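Dicer Related Helicase (Caenorhabditis elegans, PDB 6M6Q) is an RLR-family helicase that probably hydrolyses ATP and binds single- and double-stranded RNA, represented here by its all-helical N-terminal domain. Local coordinates at residues Q112-S120 with D231-E239. Numbering follows the deposited sequence. Where two conformers were deposited one is given.
Sequences QKVQRRRFS and DLVEDLLTE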
ATOM      1  N   GLN B 112      -2.954   9.698 -21.006  1.00 62.41           N
ATOM      2  CA  GLN B 112      -3.439  10.897 -20.265  1.00 64.28           C
ATOM      3  C   GLN B 112      -4.028  10.444 -18.919  1.00 59.22           C
ATOM      4  O   GLN B 112      -3.749  11.103 -17.911  1.00 59.05           O
ATOM      5  CB  GLN B 112      -4.453  11.681 -21.110  1.00 70.91           C
ATOM      6  CG  GLN B 112      -4.932  12.984 -20.468  1.00 85.92           C
ATOM      7  CD  GLN B 112      -3.880  14.066 -20.485  1.00 95.98           C
ATOM      8  OE1 GLN B 112      -3.831  14.918 -19.601  1.00110.27           O
ATOM      9  NE2 GLN B 112      -3.051  14.064 -21.518  1.00115.01           N
ATOM     10  N   LYS B 113      -4.759   9.325 -18.925  1.00 55.62           N
ATOM     11  CA  LYS B 113      -5.413   8.712 -17.741  1.00 58.54           C
ATOM     12  C   LYS B 113      -4.339   8.297 -16.728  1.00 55.56           C
ATOM     13  O   LYS B 113      -4.518   8.560 -15.526  1.00 61.13           O
ATOM     14  CB  LYS B 113      -6.256   7.502 -18.172  1.00 63.69           C
ATOM     15  CG  LYS B 113      -7.664   7.431 -17.573  1.00 70.84           C
ATOM     16  CD  LYS B 113      -8.504   6.283 -18.099  1.00 79.05           C
ATOM     17  CE  LYS B 113      -8.311   5.004 -17.310  1.00 89.98           C
ATOM     18  NZ  LYS B 113      -9.249   3.942 -17.745  1.00 99.77           N
ATOM     19  N   VAL B 114      -3.238   7.743 -17.217  1.00 51.46           N
ATOM     20  CA  VAL B 114      -2.099   7.217 -16.417  1.00 52.41           C
ATOM     21  C   VAL B 114      -1.433   8.385 -15.668  1.00 51.62           C
ATOM     22  O   VAL B 114      -1.135   8.224 -14.479  1.00 55.77           O
ATOM     23  CB  VAL B 114      -1.111   6.454 -17.328  1.00 53.05           C
ATOM     24  CG1 VAL B 114       0.273   6.369 -16.735  1.00 51.76           C
ATOM     25  CG2 VAL B 114      -1.621   5.059 -17.666  1.00 56.66           C
ATOM     26  N   GLN B 115      -1.259   9.530 -16.330  1.00 53.83           N
ATOM     27  CA  GLN B 115      -0.698  10.775 -15.728  0.50 52.49           C
ATOM     28  C   GLN B 115      -1.683  11.323 -14.680  1.00 53.76           C
ATOM     29  O   GLN B 115      -1.257  11.611 -13.513  1.00 55.06           O
ATOM     30  CB  GLN B 115      -0.437  11.807 -16.828  0.50 50.69           C
ATOM     31  CG  GLN B 115       0.328  13.030 -16.351  0.50 49.58           C
ATOM     32  CD  GLN B 115       0.438  14.073 -17.431  0.50 48.67           C
ATOM     33  OE1 GLN B 115       1.259  13.970 -18.345  0.50 46.50           O
ATOM     34  NE2 GLN B 115      -0.391  15.098 -17.323  0.50 42.49           N
ATOM     35  N   ARG B 116      -2.944  11.463 -15.058  1.00 53.10           N
ATOM     36  CA  ARG B 116      -3.972  12.013 -14.153  1.00 55.62           C
ATOM     37  C   ARG B 116      -4.057  11.148 -12.884  1.00 57.34           C
ATOM     38  O   ARG B 116      -3.981  11.719 -11.794  1.00 51.87           O
ATOM     39  CB  ARG B 116      -5.303  12.154 -14.877  1.00 58.86           C
ATOM     40  CG  ARG B 116      -5.539  13.566 -15.373  1.00 56.58           C
ATOM     41  CD  ARG B 116      -6.683  13.672 -16.335  1.00 61.19           C
ATOM     42  NE  ARG B 116      -6.591  14.923 -17.059  1.00 66.69           N
ATOM     43  CZ  ARG B 116      -7.328  15.246 -18.101  1.00 66.99           C
ATOM     44  NH1 ARG B 116      -7.153  16.416 -18.688  1.00 74.36           N
ATOM     45  NH2 ARG B 116      -8.265  14.423 -18.534  1.00 68.14           N
ATOM     46  N   ARG B 117      -4.108   9.823 -13.019  1.00 55.97           N
ATOM     47  CA  ARG B 117      -4.171   8.897 -11.848  1.00 63.88           C
ATOM     48  C   ARG B 117      -2.910   9.012 -10.990  1.00 61.00           C
ATOM     49  O   ARG B 117      -3.037   9.010  -9.772  1.00 60.43           O
ATOM     50  CB  ARG B 117      -4.357   7.447 -12.268  1.00 57.77           C
ATOM     51  CG  ARG B 117      -5.632   6.860 -11.710  1.00 71.44           C
ATOM     52  CD  ARG B 117      -5.440   5.956 -10.523  1.00 69.76           C
ATOM     53  NE  ARG B 117      -6.071   4.693 -10.856  1.00 71.80           N
ATOM     54  CZ  ARG B 117      -6.464   3.787  -9.989  1.00 76.40           C
ATOM     55  NH1 ARG B 117      -6.312   3.992  -8.698  1.00 82.84           N
ATOM     56  NH2 ARG B 117      -7.008   2.660 -10.418  1.00 84.26           N
ATOM     57  N   ARG B 118      -1.745   9.045 -11.610  1.00 56.18           N
ATOM     58  CA  ARG B 118      -0.453   9.111 -10.900  1.00 57.66           C
ATOM     59  C   ARG B 118      -0.431  10.349  -9.976  1.00 58.94           C
ATOM     60  O   ARG B 118      -0.092  10.203  -8.767  1.00 52.50           O
ATOM     61  CB  ARG B 118       0.674   9.141 -11.923  1.00 58.10           C
ATOM     62  CG  ARG B 118       2.040   9.427 -11.341  1.00 61.36           C
ATOM     63  CD  ARG B 118       3.041   9.330 -12.453  1.00 74.04           C
ATOM     64  NE  ARG B 118       4.252  10.057 -12.162  1.00 89.13           N
ATOM     65  CZ  ARG B 118       5.394   9.884 -12.808  1.00 94.93           C
ATOM     66  NH1 ARG B 118       5.474   8.991 -13.785  1.00 94.65           N
ATOM     67  NH2 ARG B 118       6.457  10.592 -12.469  1.00 92.99           N
ATOM     68  N   PHE B 119      -0.769  11.513 -10.510  1.00 51.53           N
ATOM     69  CA  PHE B 119      -0.638  12.800  -9.797  1.00 57.04           C
ATOM     70  C   PHE B 119      -1.830  12.999  -8.840  1.00 58.03           C
ATOM     71  O   PHE B 119      -1.649  13.661  -7.804  1.00 49.55           O
ATOM     72  CB  PHE B 119      -0.430  13.929 -10.803  1.00 60.75           C
ATOM     73  CG  PHE B 119       0.957  13.924 -11.396  1.00 63.52           C
ATOM     74  CD1 PHE B 119       2.036  14.436 -10.687  1.00 65.03           C
ATOM     75  CD2 PHE B 119       1.201  13.321 -12.619  1.00 60.12           C
ATOM     76  CE1 PHE B 119       3.314  14.396 -11.223  1.00 72.25           C
ATOM     77  CE2 PHE B 119       2.479  13.276 -13.147  1.00 65.15           C
ATOM     78  CZ  PHE B 119       3.535  13.804 -12.447  1.00 67.34           C
ATOM     79  N   SER B 120      -2.992  12.408  -9.142  1.00 56.25           N
ATOM     80  CA  SER B 120      -4.162  12.356  -8.220  1.00 55.65           C
ATOM     81  C   SER B 120      -3.766  11.583  -6.954  1.00 55.35           C
ATOM     82  O   SER B 120      -4.013  12.088  -5.848  1.00 54.09           O
ATOM     83  CB  SER B 120      -5.360  11.727  -8.875  1.00 56.31           C
ATOM     84  OG  SER B 120      -5.906  12.575  -9.860  1.00 61.72           O
ATOM     85  N   ASP B 231     -16.572  15.330 -15.155  1.00 64.36           N
ATOM     86  CA  ASP B 231     -16.306  14.283 -16.171  1.00 67.03           C
ATOM     87  C   ASP B 231     -14.891  13.754 -15.953  1.00 62.94           C
ATOM     88  O   ASP B 231     -14.701  12.519 -16.079  1.00 66.44           O
ATOM     89  CB  ASP B 231     -16.541  14.822 -17.586  1.00 75.66           C
ATOM     90  CG  ASP B 231     -18.005  15.151 -17.861  1.00 79.68           C
ATOM     91  OD1 ASP B 231     -18.498  14.785 -18.945  1.00 84.03           O
ATOM     92  OD2 ASP B 231     -18.646  15.746 -16.973  1.00 82.27           O
ATOM     93  N   LEU B 232     -13.959  14.641 -15.560  1.00 58.37           N
ATOM     94  CA  LEU B 232     -12.496  14.361 -15.439  1.00 58.17           C
ATOM     95  C   LEU B 232     -12.264  13.187 -14.479  1.00 61.02           C
ATOM     96  O   LEU B 232     -11.492  12.277 -14.838  1.00 70.78           O
ATOM     97  CB  LEU B 232     -11.787  15.623 -14.943  1.00 61.07           C
ATOM     98  CG  LEU B 232     -10.257  15.583 -14.937  1.00 65.55           C
ATOM     99  CD1 LEU B 232      -9.690  16.956 -15.263  1.00 71.88           C
ATOM    100  CD2 LEU B 232      -9.707  15.095 -13.598  1.00 65.08           C
ATOM    101  N   VAL B 233     -12.865  13.230 -13.292  1.00 58.22           N
ATOM    102  CA  VAL B 233     -12.652  12.220 -12.221  1.00 55.28           C
ATOM    103  C   VAL B 233     -13.461  10.973 -12.583  1.00 51.49           C
ATOM    104  O   VAL B 233     -12.947   9.862 -12.428  1.00 55.53           O
ATOM    105  CB  VAL B 233     -13.019  12.778 -10.828  1.00 59.06           C
ATOM    106  CG1 VAL B 233     -12.900  11.714  -9.734  1.00 57.24           C
ATOM    107  CG2 VAL B 233     -12.174  14.004 -10.470  1.00 56.05           C
ATOM    108  N   GLU B 234     -14.644  11.153 -13.138  1.00 55.61           N
ATOM    109  CA  GLU B 234     -15.522  10.030 -13.536  1.00 63.15           C
ATOM    110  C   GLU B 234     -14.770   9.064 -14.470  1.00 69.56           C
ATOM    111  O   GLU B 234     -14.751   7.876 -14.159  1.00 80.47           O
ATOM    112  CB  GLU B 234     -16.786  10.553 -14.201  1.00 67.08           C
ATOM    113  CG  GLU B 234     -17.742   9.441 -14.582  1.00 72.98           C
ATOM    114  CD  GLU B 234     -18.385   8.737 -13.400  1.00 77.57           C
ATOM    115  OE1 GLU B 234     -19.053   9.446 -12.584  1.00 73.11           O
ATOM    116  OE2 GLU B 234     -18.232   7.474 -13.291  1.00 83.85           O
ATOM    117  N   ASP B 235     -14.198   9.569 -15.582  1.00 70.19           N
ATOM    118  CA  ASP B 235     -13.540   8.739 -16.638  0.50 68.02           C
ATOM    119  C   ASP B 235     -12.150   8.278 -16.159  1.00 65.39           C
ATOM    120  O   ASP B 235     -11.543   7.308 -16.805  1.00 67.31           O
ATOM    121  CB  ASP B 235     -13.469   9.501 -17.968  0.50 74.06           C
ATOM    122  CG  ASP B 235     -12.210  10.335 -18.147  0.50 81.92           C
ATOM    123  OD1 ASP B 235     -12.332  11.580 -18.163  0.50 97.49           O
ATOM    124  OD2 ASP B 235     -11.117   9.732 -18.309  0.50 74.33           O
ATOM    125  N   LEU B 236     -11.628   8.917 -15.130  1.00 63.71           N
ATOM    126  CA  LEU B 236     -10.326   8.567 -14.535  1.00 56.91           C
ATOM    127  C   LEU B 236     -10.467   7.245 -13.773  1.00 59.43           C
ATOM    128  O   LEU B 236      -9.489   6.484 -13.753  1.00 56.68           O
ATOM    129  CB  LEU B 236      -9.903   9.726 -13.641  1.00 61.74           C
ATOM    130  CG  LEU B 236      -8.641   9.532 -12.821  1.00 67.89           C
ATOM    131  CD1 LEU B 236      -7.426   9.397 -13.715  1.00 76.59           C
ATOM    132  CD2 LEU B 236      -8.465  10.701 -11.871  1.00 65.34           C
ATOM    133  N   LEU B 237     -11.662   6.957 -13.241  1.00 61.47           N
ATOM    134  CA  LEU B 237     -11.933   5.802 -12.343  1.00 63.29           C
ATOM    135  C   LEU B 237     -12.718   4.693 -13.067  1.00 62.67           C
ATOM    136  O   LEU B 237     -12.910   3.628 -12.450  1.00 59.15           O
ATOM    137  CB  LEU B 237     -12.711   6.311 -11.125  1.00 69.03           C
ATOM    138  CG  LEU B 237     -12.058   7.469 -10.369  1.00 66.13           C
ATOM    139  CD1 LEU B 237     -12.999   8.050  -9.328  1.00 59.89           C
ATOM    140  CD2 LEU B 237     -10.765   7.019  -9.719  1.00 63.85           C
ATOM    141  N   THR B 238     -13.186   4.927 -14.300  1.00 77.71           N
ATOM    142  CA  THR B 238     -14.002   3.937 -15.076  1.00 80.75           C
ATOM    143  C   THR B 238     -13.118   3.229 -16.100  1.00 82.96           C
ATOM    144  O   THR B 238     -12.505   3.909 -16.931  1.00 82.39           O
ATOM    145  CB  THR B 238     -15.246   4.554 -15.738  1.00 79.03           C
ATOM    146  OG1 THR B 238     -14.882   5.653 -16.568  1.00 71.36           O
ATOM    147  CG2 THR B 238     -16.271   5.037 -14.732  1.00 82.07           C
ATOM    148  N   GLU B 239     -13.095   1.899 -16.037  1.00107.44           N
ATOM    149  CA  GLU B 239     -12.382   0.989 -16.985  1.00125.66           C
ATOM    150  C   GLU B 239     -13.158   0.905 -18.310  1.00120.08           C
ATOM    151  O   GLU B 239     -12.749   1.602 -19.263  1.00105.76           O
ATOM    152  CB  GLU B 239     -12.241  -0.402 -16.354  1.00128.34           C
ATOM    153  CG  GLU B 239     -13.546  -0.942 -15.762  1.00128.62           C
ATOM    154  CD  GLU B 239     -13.767  -0.659 -14.277  1.00134.56           C
ATOM    155  OE1 GLU B 239     -13.498   0.481 -13.841  1.00129.35           O
ATOM    156  OE2 GLU B 239     -14.203  -1.582 -13.559  1.00148.05           O
TER
HETATM  157  O   HOH W   1      -9.869  12.521 -17.153  1.00 61.01           O
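Leu236 pushes its isobutyl group into the surface of the long helix 94-127, a knob seated in the hole formed by Lys113, Arg116, Arg117 and Ser120. CG, anti to the backbone N (chi1 175°), carries the branch point toward that helix, and chi2 of 65° then turns CD1 to the backbone and CD2 to Ser120. CD1 lies 3.5 Å from Lys113 O and also touches CB of Arg116 and, at 3.7 Å, CG of Arg117, while CD2 reaches OG of Ser120 at 3.8 Å. That serine hydroxyl is turned back on its own helix and donates to Arg116 O at 2.9 Å, from well above the carbonyl plane. CD1 of Leu232 packs over the centre of one face of the Arg116 guanidinium, 4.1 Å from CZ; OE1 of Gln112 lies above the opposite face, offset toward its rim.

This single knob-into-hole contact joins the short helix 231-236 to helix 94-127 within the N-terminal domain, the two segments crossing at -102° with axes 10.5 Å apart. Helix 33-42 lies beside the same joint, with Trp34 against Arg117 and Leu37 against Ser120.

Polar links run along the margin. One water takes a hydrogen bond from NH2 of Arg116 and gives one to the carbonyl O of Leu232 and, in one conformer of Asp235, another to OD1, which would couple arginine and aspartate without direct contact; NH1 of Arg116 bonds to the backbone O of Asp73. NH1 of Arg117 forms a salt bridge with Glu121 on its own helix. The aliphatic part of Lys113 runs alongside the backbone at Asp235, CD 3.5 Å from Asp235 O, and NZ makes a weak hydrogen bond to Thr238 O. Shortening Lys113 to an alanine would probably leave Thr238 O without this weak donor and strip the aliphatic cover from Asp235 O.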